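Local atomic coordinates of DNA fragmentation factor subunit beta (Mus musculus, PDB entry 1V0D), a protein that cleaves naked DNA as a nuclease, driving DNA fragmentation and chromatin condensation during apoptosis. Residues 259-265 / 299-304. Residues are numbered along the deposited sequence; the frame is centred on the assembly and turned at random.
Sequences WNLDHII and NLKLVH. With MG (magnesium ion), chain C.
Strands 260-263 and 300-303 pair as an antiparallel ribbon, their N-to-C directions 144° apart, with Asn-260/Val-303 and Asp-262/Lys-301 as its hydrogen-bonded pairs and a further bond from Ile-264 N to Asn-299 O. At one end the Asn-299 amide grips the backbone of Ile-265 twice. With CG anti to the backbone N (chi1 -178°), the side chain reaches over to the neighbouring segment, and its OD1 accepts Ile-265 N at 2.9 Å, in the amide plane and on a lone pair. ND2 returns a longer bond to Ile-265 O (3.3 Å) and also reaches Leu-293 O. Next to it, Leu-300 sets its CD2 methyl squarely over one face of the His-263 ring, a CH-pi contact, while His-263 NE2 bonds to Leu-294 O. Leu-261 and Leu-302 lie on the same face of the ribbon as His-263 and Leu-300, Leu-261 CD2 3.8 Å from Leu-302 CD1 and Leu-261 CD1 near Leu-300 CD1. On the opposite face, with Asn-260, Lys-301 and Val-303, Asp-262 binds the magnesium ion through OD1 at 2.3 Å. This ribbon, followed by the loop carrying the other magnesium ligand, His-308, is consistent with the beta-beta-alpha-metal core of His-Me finger nucleases; His-313 NE2 bonds to Asp-262 OD2 and should help fix the carboxylate's rotation. At the far end the Trp-259 indole lies against His-304, whose CB sits over the six-membered ring, 3.7 Å from its centroid, and whose imidazole edge meets the five-membered ring's face in an offset edge-to-face pair, planes at 75°. Replacing Trp-259 by an alanine is likely to leave His-304 CB without its aromatic surface and to open a gap beside Leu-302 CG, which abuts the indole edge at CE3. The His-304 ring also stacks on that of the zinc ligand His-242.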
loop_
_atom_site.group_PDB
_atom_site.type_symbol
_atom_site.label_atom_id
_atom_site.label_comp_id
_atom_site.label_asym_id
_atom_site.label_seq_id
_atom_site.Cartn_x
_atom_site.Cartn_y
_atom_site.Cartn_z
ATOM N N TRP A 259 -4.022 -1.961 -4.350
ATOM C CA TRP A 259 -5.275 -2.675 -4.580
ATOM C C TRP A 259 -4.930 -4.145 -4.476
ATOM O O TRP A 259 -3.974 -4.608 -5.092
ATOM C CB TRP A 259 -5.848 -2.365 -5.953
ATOM C CG TRP A 259 -6.564 -1.074 -5.958
ATOM C CD1 TRP A 259 -6.040 0.154 -5.676
ATOM C CD2 TRP A 259 -7.945 -0.862 -6.269
ATOM N NE1 TRP A 259 -7.010 1.124 -5.796
ATOM C CE2 TRP A 259 -8.190 0.527 -6.160
ATOM C CE3 TRP A 259 -9.003 -1.711 -6.632
ATOM C CZ2 TRP A 259 -9.447 1.086 -6.401
ATOM C CZ3 TRP A 259 -10.250 -1.155 -6.873
ATOM C CH2 TRP A 259 -10.462 0.232 -6.756
ATOM N N ASN A 260 -5.718 -4.875 -3.703
ATOM C CA ASN A 260 -5.453 -6.277 -3.452
ATOM C C ASN A 260 -6.442 -7.260 -4.114
ATOM O O ASN A 260 -7.600 -6.914 -4.351
ATOM C CB ASN A 260 -5.451 -6.432 -1.929
ATOM C CG ASN A 260 -4.940 -7.764 -1.464
ATOM O OD1 ASN A 260 -5.716 -8.690 -1.200
ATOM N ND2 ASN A 260 -3.622 -7.876 -1.348
ATOM N N LEU A 261 -5.964 -8.461 -4.451
ATOM C CA LEU A 261 -6.817 -9.533 -4.990
ATOM C C LEU A 261 -7.061 -10.399 -3.744
ATOM O O LEU A 261 -6.321 -11.346 -3.470
ATOM C CB LEU A 261 -6.092 -10.366 -6.048
ATOM C CG LEU A 261 -6.064 -9.875 -7.495
ATOM C CD1 LEU A 261 -5.500 -10.976 -8.390
ATOM C CD2 LEU A 261 -7.450 -9.510 -7.949
ATOM N N ASP A 262 -8.095 -10.055 -2.988
ATOM C CA ASP A 262 -8.394 -10.719 -1.727
ATOM C C ASP A 262 -9.214 -12.006 -1.817
ATOM O O ASP A 262 -10.291 -12.027 -2.413
ATOM C CB ASP A 262 -9.063 -9.678 -0.810
ATOM C CG ASP A 262 -9.440 -10.222 0.562
ATOM O OD1 ASP A 262 -8.595 -10.844 1.252
ATOM O OD2 ASP A 262 -10.604 -9.995 0.958
ATOM N N HIS A 263 -8.685 -13.080 -1.230
ATOM C CA HIS A 263 -9.368 -14.372 -1.213
ATOM C C HIS A 263 -10.566 -14.313 -0.256
ATOM O O HIS A 263 -10.400 -13.998 0.928
ATOM C CB HIS A 263 -8.430 -15.481 -0.728
ATOM C CG HIS A 263 -7.323 -15.819 -1.681
ATOM N ND1 HIS A 263 -6.224 -15.009 -1.869
ATOM C CD2 HIS A 263 -7.135 -16.898 -2.480
ATOM C CE1 HIS A 263 -5.407 -15.575 -2.740
ATOM N NE2 HIS A 263 -5.936 -16.723 -3.125
ATOM N N ILE A 264 -11.761 -14.622 -0.757
ATOM C CA ILE A 264 -12.947 -14.608 0.083
ATOM C C ILE A 264 -12.802 -15.686 1.149
ATOM O O ILE A 264 -13.012 -15.436 2.332
ATOM C CB ILE A 264 -14.210 -14.858 -0.734
ATOM C CG1 ILE A 264 -14.275 -13.846 -1.891
ATOM C CG2 ILE A 264 -15.438 -14.722 0.168
ATOM C CD1 ILE A 264 -15.481 -14.000 -2.792
ATOM N N ILE A 265 -12.462 -16.897 0.731
ATOM C CA ILE A 265 -12.219 -17.971 1.680
ATOM C C ILE A 265 -10.698 -17.861 1.800
ATOM O O ILE A 265 -9.968 -18.198 0.861
ATOM C CB ILE A 265 -12.606 -19.348 1.101
ATOM C CG1 ILE A 265 -14.098 -19.375 0.763
ATOM C CG2 ILE A 265 -12.283 -20.445 2.099
ATOM C CD1 ILE A 265 -14.588 -20.728 0.275
ATOM N N ASN A 299 -12.906 -17.021 -6.328
ATOM C CA ASN A 299 -12.703 -16.800 -4.913
ATOM C C ASN A 299 -11.880 -15.548 -4.617
ATOM O O ASN A 299 -11.494 -15.312 -3.469
ATOM C CB ASN A 299 -12.026 -18.032 -4.312
ATOM C CG ASN A 299 -11.825 -17.905 -2.830
ATOM O OD1 ASN A 299 -12.700 -17.401 -2.128
ATOM N ND2 ASN A 299 -10.677 -18.363 -2.335
ATOM N N LEU A 300 -11.613 -14.749 -5.650
ATOM C CA LEU A 300 -10.824 -13.523 -5.499
ATOM C C LEU A 300 -11.643 -12.273 -5.772
ATOM O O LEU A 300 -12.279 -12.161 -6.823
ATOM C CB LEU A 300 -9.624 -13.518 -6.455
ATOM C CG LEU A 300 -8.557 -14.611 -6.315
ATOM C CD1 LEU A 300 -7.471 -14.383 -7.362
ATOM C CD2 LEU A 300 -7.959 -14.607 -4.913
ATOM N N LYS A 301 -11.624 -11.334 -4.830
ATOM C CA LYS A 301 -12.331 -10.066 -4.979
ATOM C C LYS A 301 -11.245 -8.995 -5.155
ATOM O O LYS A 301 -10.266 -8.983 -4.409
ATOM C CB LYS A 301 -13.135 -9.756 -3.715
ATOM C CG LYS A 301 -14.657 -9.855 -3.814
ATOM C CD LYS A 301 -15.287 -9.203 -2.561
ATOM C CE LYS A 301 -16.805 -8.952 -2.671
ATOM N NZ LYS A 301 -17.661 -10.174 -2.448
ATOM N N LEU A 302 -11.395 -8.113 -6.139
ATOM C CA LEU A 302 -10.415 -7.052 -6.339
ATOM C C LEU A 302 -10.857 -5.868 -5.502
ATOM O O LEU A 302 -11.828 -5.201 -5.839
ATOM C CB LEU A 302 -10.352 -6.636 -7.808
ATOM C CG LEU A 302 -9.457 -5.424 -8.122
ATOM C CD1 LEU A 302 -8.003 -5.735 -7.809
ATOM C CD2 LEU A 302 -9.608 -5.060 -9.589
ATOM N N VAL A 303 -10.149 -5.600 -4.410
ATOM C CA VAL A 303 -10.525 -4.494 -3.536
ATOM C C VAL A 303 -9.481 -3.409 -3.347
ATOM O O VAL A 303 -8.271 -3.659 -3.364
ATOM C CB VAL A 303 -10.890 -4.978 -2.099
ATOM C CG1 VAL A 303 -11.977 -6.027 -2.146
ATOM C CG2 VAL A 303 -9.660 -5.527 -1.408
ATOM N N HIS A 304 -9.988 -2.200 -3.143
ATOM C CA HIS A 304 -9.184 -1.026 -2.856
ATOM C C HIS A 304 -8.725 -1.320 -1.431
ATOM O O HIS A 304 -9.358 -2.097 -0.729
ATOM C CB HIS A 304 -10.091 0.204 -2.933
ATOM C CG HIS A 304 -9.513 1.452 -2.342
ATOM N ND1 HIS A 304 -9.349 1.625 -0.982
ATOM C CD2 HIS A 304 -9.178 2.631 -2.916
ATOM C CE1 HIS A 304 -8.949 2.861 -0.744
ATOM N NE2 HIS A 304 -8.839 3.493 -1.900
HETATM MG MG MG C . -6.510 -11.417 2.029
#